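Local coordinates for erythrocyte membrane protein 1 (Plasmodium falciparum, PDB 6S8T) that probably binds host cell-surface receptors, this chain being the ICAM-1-binding DBLbeta domain of the longer protein, at residues A[63-68]-A[149-154]; A[209-214]-A[247-252]; A[370-375]-A[390-395]. All coordinates share one frame; numbering follows the deposited sequence. Where two conformers were deposited one is given.

Contact 1: A[63-68]-A[149-154]; sequences ITLQHS and AKMDAD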
# COMPACT_ATOMS: atom_id res chain seq x y z
N ILE A 63 -19.95 8.38 -13.30
CA ILE A 63 -19.26 7.60 -14.32
C ILE A 63 -19.73 6.16 -14.25
O ILE A 63 -19.82 5.56 -13.16
CB ILE A 63 -17.73 7.71 -14.15
CG1 ILE A 63 -17.01 6.88 -15.21
CG2 ILE A 63 -17.30 7.29 -12.75
CD1 ILE A 63 -15.50 7.04 -15.19
N THR A 64 -20.06 5.59 -15.40
CA THR A 64 -20.65 4.26 -15.50
C THR A 64 -19.67 3.30 -16.18
O THR A 64 -18.52 3.64 -16.45
CB THR A 64 -21.98 4.34 -16.25
OG1 THR A 64 -21.75 4.77 -17.59
CG2 THR A 64 -22.93 5.31 -15.57
N LEU A 65 -20.16 2.09 -16.46
CA LEU A 65 -19.37 1.09 -17.17
C LEU A 65 -19.29 1.37 -18.66
O LEU A 65 -18.42 0.81 -19.33
CB LEU A 65 -19.96 -0.30 -16.94
CG LEU A 65 -19.61 -1.07 -15.66
CD1 LEU A 65 -20.09 -0.35 -14.41
CD2 LEU A 65 -20.17 -2.48 -15.72
N GLN A 66 -20.17 2.22 -19.19
CA GLN A 66 -20.10 2.58 -20.60
C GLN A 66 -18.92 3.50 -20.91
O GLN A 66 -18.45 3.52 -22.05
CB GLN A 66 -21.40 3.25 -21.04
CG GLN A 66 -22.62 2.35 -20.97
CD GLN A 66 -23.89 3.08 -21.36
OE1 GLN A 66 -24.93 2.45 -21.62
NE2 GLN A 66 -23.83 4.40 -21.41
N HIS A 67 -18.43 4.24 -19.92
CA HIS A 67 -17.30 5.16 -20.11
C HIS A 67 -15.97 4.44 -19.91
O HIS A 67 -15.08 4.93 -19.21
CB HIS A 67 -17.44 6.35 -19.17
CG HIS A 67 -18.74 7.08 -19.31
ND1 HIS A 67 -19.91 6.62 -18.75
CD2 HIS A 67 -19.05 8.22 -19.96
CE1 HIS A 67 -20.89 7.46 -19.04
NE2 HIS A 67 -20.39 8.44 -19.77
N SER A 68 -15.83 3.28 -20.54
CA SER A 68 -14.64 2.45 -20.40
C SER A 68 -14.29 1.83 -21.74
O SER A 68 -15.17 1.60 -22.58
CB SER A 68 -14.85 1.35 -19.35
OG SER A 68 -13.81 0.39 -19.40
N ALA A 149 -10.51 3.75 -10.03
CA ALA A 149 -10.34 4.36 -8.71
C ALA A 149 -11.66 4.43 -7.95
O ALA A 149 -11.70 4.19 -6.74
CB ALA A 149 -9.73 5.75 -8.85
N LYS A 150 -12.76 4.75 -8.64
CA LYS A 150 -14.05 4.87 -7.97
C LYS A 150 -14.59 3.50 -7.55
O LYS A 150 -15.07 3.33 -6.42
CB LYS A 150 -15.05 5.59 -8.87
CG LYS A 150 -16.49 5.51 -8.36
CD LYS A 150 -17.45 6.29 -9.24
CE LYS A 150 -18.89 6.07 -8.81
NZ LYS A 150 -19.30 4.64 -8.94
N MET A 151 -14.53 2.51 -8.45
CA MET A 151 -15.04 1.19 -8.12
C MET A 151 -14.18 0.49 -7.07
O MET A 151 -14.70 -0.28 -6.26
CB MET A 151 -15.16 0.33 -9.38
CG MET A 151 -16.16 0.86 -10.40
SD MET A 151 -16.45 -0.26 -11.78
CE MET A 151 -17.25 -1.63 -10.96
N ASP A 152 -12.87 0.74 -7.07
CA ASP A 152 -12.02 0.11 -6.06
C ASP A 152 -12.26 0.73 -4.69
O ASP A 152 -12.27 0.02 -3.68
CB ASP A 152 -10.54 0.22 -6.45
CG ASP A 152 -9.64 -0.64 -5.58
OD1 ASP A 152 -9.83 -1.87 -5.54
OD2 ASP A 152 -8.73 -0.08 -4.92
N ALA A 153 -12.48 2.05 -4.64
CA ALA A 153 -12.81 2.69 -3.37
C ALA A 153 -14.15 2.20 -2.83
O ALA A 153 -14.30 1.99 -1.62
CB ALA A 153 -12.83 4.21 -3.55
N ASP A 154 -15.15 2.04 -3.71
CA ASP A 154 -16.45 1.55 -3.26
C ASP A 154 -16.35 0.11 -2.76
O ASP A 154 -16.98 -0.24 -1.76
CB ASP A 154 -17.46 1.66 -4.40
CG ASP A 154 -18.86 1.23 -3.98
OD1 ASP A 154 -19.44 1.88 -3.08
OD2 ASP A 154 -19.38 0.26 -4.56

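Contact 2: A[209-214]-A[247-252]; sequences GHLQII and QLREDW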
# COMPACT_ATOMS: atom_id res chain seq x y z
N GLY A 209 1.97 -3.94 -20.24
CA GLY A 209 2.18 -3.92 -21.68
C GLY A 209 1.23 -2.97 -22.38
O GLY A 209 1.61 -2.32 -23.37
N HIS A 210 -0.01 -2.87 -21.89
CA HIS A 210 -0.96 -1.93 -22.47
C HIS A 210 -0.51 -0.49 -22.26
O HIS A 210 -0.64 0.34 -23.16
CB HIS A 210 -2.35 -2.15 -21.87
CG HIS A 210 -2.93 -3.50 -22.18
ND1 HIS A 210 -2.52 -4.26 -23.25
CD2 HIS A 210 -3.91 -4.21 -21.56
CE1 HIS A 210 -3.21 -5.39 -23.28
NE2 HIS A 210 -4.06 -5.38 -22.26
N LEU A 211 0.02 -0.18 -21.07
CA LEU A 211 0.43 1.19 -20.78
C LEU A 211 1.64 1.60 -21.62
O LEU A 211 1.75 2.76 -22.02
CB LEU A 211 0.74 1.34 -19.29
CG LEU A 211 -0.43 1.10 -18.33
CD1 LEU A 211 0.02 1.30 -16.88
CD2 LEU A 211 -1.60 2.01 -18.66
N GLN A 212 2.55 0.66 -21.89
CA GLN A 212 3.71 0.99 -22.70
C GLN A 212 3.32 1.34 -24.13
O GLN A 212 3.97 2.18 -24.76
CB GLN A 212 4.71 -0.17 -22.69
CG GLN A 212 5.29 -0.43 -21.32
CD GLN A 212 6.09 -1.72 -21.26
OE1 GLN A 212 6.57 -2.11 -20.20
NE2 GLN A 212 6.22 -2.38 -22.40
N ILE A 213 2.26 0.72 -24.66
CA ILE A 213 1.80 1.07 -26.00
C ILE A 213 1.04 2.39 -25.97
O ILE A 213 1.20 3.22 -26.87
CB ILE A 213 0.95 -0.07 -26.58
CG1 ILE A 213 1.81 -1.33 -26.77
CG2 ILE A 213 0.33 0.35 -27.90
CD1 ILE A 213 1.04 -2.50 -27.32
N ILE A 214 0.20 2.60 -24.95
CA ILE A 214 -0.59 3.82 -24.87
C ILE A 214 0.32 5.04 -24.76
O ILE A 214 0.18 6.01 -25.51
CB ILE A 214 -1.58 3.75 -23.70
CG1 ILE A 214 -2.61 2.65 -23.94
CG2 ILE A 214 -2.27 5.08 -23.50
CD1 ILE A 214 -3.51 2.37 -22.75
N GLN A 247 9.61 9.28 -17.57
CA GLN A 247 9.33 10.70 -17.32
C GLN A 247 7.95 11.10 -17.81
O GLN A 247 7.23 11.82 -17.12
CB GLN A 247 10.41 11.57 -17.97
CG GLN A 247 11.81 11.36 -17.39
CD GLN A 247 12.85 12.28 -18.01
OE1 GLN A 247 13.62 12.92 -17.30
NE2 GLN A 247 12.87 12.35 -19.34
N LEU A 248 7.56 10.63 -19.00
CA LEU A 248 6.24 10.96 -19.53
C LEU A 248 5.13 10.44 -18.63
O LEU A 248 4.07 11.08 -18.51
CB LEU A 248 6.09 10.40 -20.94
CG LEU A 248 4.82 10.78 -21.71
CD1 LEU A 248 4.79 12.28 -21.99
CD2 LEU A 248 4.71 9.98 -23.00
N ARG A 249 5.33 9.28 -18.00
CA ARG A 249 4.31 8.73 -17.12
C ARG A 249 4.29 9.42 -15.76
O ARG A 249 3.22 9.55 -15.15
CB ARG A 249 4.52 7.22 -16.97
CG ARG A 249 4.37 6.47 -18.28
CD ARG A 249 5.01 5.09 -18.22
NE ARG A 249 4.25 4.16 -17.39
CZ ARG A 249 4.50 2.85 -17.32
NH1 ARG A 249 5.49 2.33 -18.04
NH2 ARG A 249 3.76 2.07 -16.54
N GLU A 250 5.46 9.86 -15.27
CA GLU A 250 5.49 10.66 -14.05
C GLU A 250 4.77 11.98 -14.24
O GLU A 250 4.03 12.43 -13.35
CB GLU A 250 6.94 10.91 -13.61
CG GLU A 250 7.65 9.70 -12.99
CD GLU A 250 9.15 9.91 -12.79
OE1 GLU A 250 9.69 10.93 -13.28
OE2 GLU A 250 9.79 9.06 -12.15
N ASP A 251 4.97 12.63 -15.39
CA ASP A 251 4.35 13.93 -15.64
C ASP A 251 2.84 13.80 -15.83
O ASP A 251 2.08 14.63 -15.33
CB ASP A 251 4.99 14.59 -16.86
CG ASP A 251 6.46 14.96 -16.62
OD1 ASP A 251 6.96 14.77 -15.50
OD2 ASP A 251 7.10 15.45 -17.57
N TRP A 252 2.40 12.76 -16.54
CA TRP A 252 0.96 12.54 -16.70
C TRP A 252 0.29 12.34 -15.35
O TRP A 252 -0.82 12.84 -15.12
CB TRP A 252 0.69 11.33 -17.60
CG TRP A 252 -0.77 11.14 -17.93
CD1 TRP A 252 -1.44 11.62 -19.02
CD2 TRP A 252 -1.74 10.41 -17.16
NE1 TRP A 252 -2.76 11.23 -18.98
CE2 TRP A 252 -2.97 10.49 -17.84
CE3 TRP A 252 -1.68 9.70 -15.96
CZ2 TRP A 252 -4.13 9.89 -17.37
CZ3 TRP A 252 -2.84 9.10 -15.48
CH2 TRP A 252 -4.05 9.21 -16.18
O HOH W 1 6.18 -0.71 -17.27

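Contact 3: A[370-375]-A[390-395]; sequences LQAKIA and QMVHFF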
# COMPACT_ATOMS: atom_id res chain seq x y z
N LEU A 370 21.55 1.56 5.09
CA LEU A 370 23.00 1.65 5.20
C LEU A 370 23.64 2.04 3.87
O LEU A 370 24.60 2.81 3.84
CB LEU A 370 23.57 0.32 5.69
CG LEU A 370 23.18 -0.13 7.10
CD1 LEU A 370 23.73 -1.52 7.38
CD2 LEU A 370 23.67 0.87 8.13
N GLN A 371 23.11 1.51 2.76
CA GLN A 371 23.68 1.85 1.45
C GLN A 371 23.39 3.29 1.07
O GLN A 371 24.18 3.90 0.34
CB GLN A 371 23.14 0.90 0.39
CG GLN A 371 23.61 -0.53 0.58
CD GLN A 371 23.21 -1.43 -0.57
OE1 GLN A 371 23.48 -2.63 -0.56
NE2 GLN A 371 22.58 -0.85 -1.58
N ALA A 372 22.28 3.86 1.56
CA ALA A 372 21.96 5.25 1.25
C ALA A 372 23.01 6.20 1.82
O ALA A 372 23.47 7.12 1.13
CB ALA A 372 20.57 5.60 1.78
N LYS A 373 23.40 6.00 3.08
CA LYS A 373 24.31 6.95 3.71
C LYS A 373 25.76 6.74 3.30
O LYS A 373 26.63 7.49 3.76
CB LYS A 373 24.19 6.87 5.23
CG LYS A 373 24.57 5.53 5.82
CD LYS A 373 24.73 5.62 7.32
CE LYS A 373 23.46 6.07 8.01
NZ LYS A 373 23.60 6.05 9.49
N ILE A 374 26.05 5.77 2.44
CA ILE A 374 27.40 5.45 2.02
C ILE A 374 27.64 5.79 0.56
O ILE A 374 28.71 6.29 0.20
CB ILE A 374 27.72 3.97 2.31
CG1 ILE A 374 28.12 3.79 3.77
CG2 ILE A 374 28.79 3.44 1.37
CD1 ILE A 374 28.58 2.39 4.10
N ALA A 375 26.66 5.53 -0.31
CA ALA A 375 26.79 5.82 -1.73
C ALA A 375 27.01 7.31 -1.97
O ALA A 375 26.10 8.12 -1.77
CB ALA A 375 25.56 5.34 -2.49
N GLN A 390 14.49 4.86 -5.97
CA GLN A 390 13.50 5.60 -5.18
C GLN A 390 13.73 5.42 -3.69
O GLN A 390 13.55 6.36 -2.91
CB GLN A 390 12.08 5.16 -5.57
CG GLN A 390 10.97 5.95 -4.86
CD GLN A 390 9.56 5.57 -5.32
OE1 GLN A 390 9.37 4.62 -6.08
NE2 GLN A 390 8.57 6.32 -4.85
N MET A 391 14.15 4.22 -3.27
CA MET A 391 14.40 3.99 -1.85
C MET A 391 15.64 4.73 -1.36
O MET A 391 15.62 5.34 -0.29
CB MET A 391 14.54 2.49 -1.57
CG MET A 391 13.24 1.71 -1.58
SD MET A 391 12.10 2.19 -0.25
CE MET A 391 13.10 1.91 1.21
N VAL A 392 16.73 4.70 -2.14
CA VAL A 392 17.96 5.36 -1.71
C VAL A 392 17.77 6.87 -1.67
O VAL A 392 18.24 7.54 -0.74
CB VAL A 392 19.14 4.95 -2.62
CG1 VAL A 392 20.35 5.83 -2.33
CG2 VAL A 392 19.48 3.49 -2.41
N HIS A 393 17.09 7.43 -2.68
CA HIS A 393 16.87 8.87 -2.69
C HIS A 393 16.01 9.31 -1.51
O HIS A 393 16.29 10.34 -0.89
CB HIS A 393 16.22 9.30 -4.01
CG HIS A 393 16.06 10.78 -4.14
ND1 HIS A 393 14.83 11.40 -4.13
CD2 HIS A 393 16.98 11.77 -4.27
CE1 HIS A 393 15.00 12.71 -4.26
NE2 HIS A 393 16.29 12.96 -4.34
N PHE A 394 14.97 8.55 -1.18
CA PHE A 394 14.12 8.90 -0.05
C PHE A 394 14.91 8.84 1.26
O PHE A 394 14.85 9.76 2.08
CB PHE A 394 12.91 7.97 0.01
CG PHE A 394 11.89 8.35 1.05
CD1 PHE A 394 10.90 9.28 0.77
CD2 PHE A 394 11.91 7.77 2.30
CE1 PHE A 394 9.96 9.63 1.72
CE2 PHE A 394 10.97 8.11 3.26
CZ PHE A 394 9.99 9.04 2.96
N PHE A 395 15.69 7.77 1.45
CA PHE A 395 16.50 7.64 2.66
C PHE A 395 17.60 8.69 2.72
O PHE A 395 17.97 9.13 3.82
CB PHE A 395 17.09 6.23 2.75
CG PHE A 395 16.18 5.21 3.38
CD1 PHE A 395 15.14 5.60 4.22
CD2 PHE A 395 16.37 3.86 3.16
CE1 PHE A 395 14.31 4.66 4.81
CE2 PHE A 395 15.54 2.91 3.74
CZ PHE A 395 14.51 3.32 4.57

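Contact 1: A[63-68]-A[149-154]
Ile63 lays its CG2 methyl against the aliphatic shaft of Lys150, 3.7 Å from Lys150 CD. This joins a loop of the Duffy-binding-like (DBL) domain to helix 137-163. The contact lies at the surface. The two side chains run alongside each other in opposite senses. Lys150 reaches the loop because its chain runs extended from CA to CE, with CG anti to the backbone N (chi1 169°). It bends at the last torsion, chi4 -62°, and this turns NZ off the line of the shaft. NZ has a long, weak ion pair with Glu267. Ile63 also packs on Leu147, one turn earlier on the same helix. Leu65 and Met151 add a looser apolar contact. It is doubtful in detail, because Met151 was deposited in two conformers.

No hydrogen bond links the segments; the touching atoms are aliphatic carbons and the Met151 sulfur. The loop has its own polar bonds. His67 forms the middle of an inverse gamma turn, with a weak bond of 3.0 Å from Ser68 N to Gln66 O. Ser68 OG bonds to Asp144 of helix 137-163, a polar link between loop and helix. The His67 ring has Thr64 CB at its edge, in plane. Thr64 OG1 takes a weak bond from Gln66 N, and it lies 2.9 Å from His67 ND1, to which it is hydrogen-bonded.

Contact 2: A[209-214]-A[247-252]
Leu211 lies over one face of the Arg249 guanidinium, with its CB placed above the plane. Its CD1 methyl makes the closest approach, 3.8 Å from Arg249 NH2. The two side chains lie roughly perpendicular. Gln212 comes in obliquely, with CG 4.3 Å from Arg249 NH1. No direct hydrogen bond joins the segments. A water bridges them instead. It sits at the edge of the guanidinium, in its plane, and accepts from Arg249 NH1 at 3.2 Å. It donates to Gln212 OE1 at 3.3 Å.

The Arg249 chain starts with CG anti to the carbonyl carbon (chi1 -63°) and bends at chi3, 72°. This delivers the charged head to the side of helix 202-221. There every nitrogen of the group has a partner. NE donates to Ile193 O, NH2 to Gln208 OE1, and NH1 to Pro244 O as well as to the water. Gln208 lies just before Gly209 on helix 202-221, so its bond joins the two helices directly. Four bonds thus fix the rotation of a buried guanidinium, and the three protein oxygens probably help to offset the cost of burying its charge.

The backbone beside the arginine is held too. Leu248 N bonds to Asp238 OD2 near the start of helix 246-268.

Around the arginine, Leu248 packs on Ile218 and Lys219 of helix 202-221, and Arg249 on Phe215 of the same helix. Other helices of the DBL fold come next. Trp252 turns to Ile138, Leu141 and Leu142 of helix 137-163, while Ile214 meets Val131 of helix 128-132. The contact therefore joins helices 202-221 and 246-268, with Ile193 of helix 172-194 bonded to its central arginine.

Contact 3: A[370-375]-A[390-395]
Phe395 meets Ala372 through its CB, 3.7 Å from Ala372 CB, and not through its ring. The flat part of Phe395 makes edge-to-face contacts with Tyr365 and Tyr369, both on helix 335-372. Its chi1 of -85° puts CG roughly anti to the carbonyl carbon and sends the ring along that helix, back toward the two tyrosines. This is close helix-helix packing across a 14-residue connection in the mainly helical DBLbeta domain. Ala372 CB points into helix 388-402 and touches two residues one turn apart. Besides Phe395, it lies 3.9 Å from Val392 O. Val392 comes alongside with CG1, which sits anti to its own N; CG1 is 4.0 Å from Ala372 CA. The same methyl is 4.1 Å from Ala372 CB.

The backbones are close here: the CA atoms of Ala372 and Val392 are 5.0 Å apart. No hydrogen bond crosses between the segments. Lys396, next to Phe395, donates from NZ to Ala372 O, and also to the less ordered Ala375 O.

On other sides of helix 388-402, Met391 and Phe394 pack on Leu295 of helix 293-319. Phe394 also meets Met19 and Met23 of helix 16-32. The short helix thus lies between the C-terminal part of helix 335-372 and helices 293-319 and 16-32.

Following the chain from the N terminus, the three contacts come in series; none nests in or crosses another. Contact 1 closes a loop of 80 residues that includes the two short strands, and ties that early region to helix 137-163. Contact 2 then joins helices 202-221 and 246-268 across 32 residues. Contact 3 makes the shortest closure, 14 residues, bringing helix 388-402 against the C-terminal part of helix 335-372. Contacts 1 and 3 lie on opposite sides of the chain's centre, their own centres about 38 Å apart. Contact 2 has its centre about 21 Å from that of contact 1 and about 26 Å from that of contact 3.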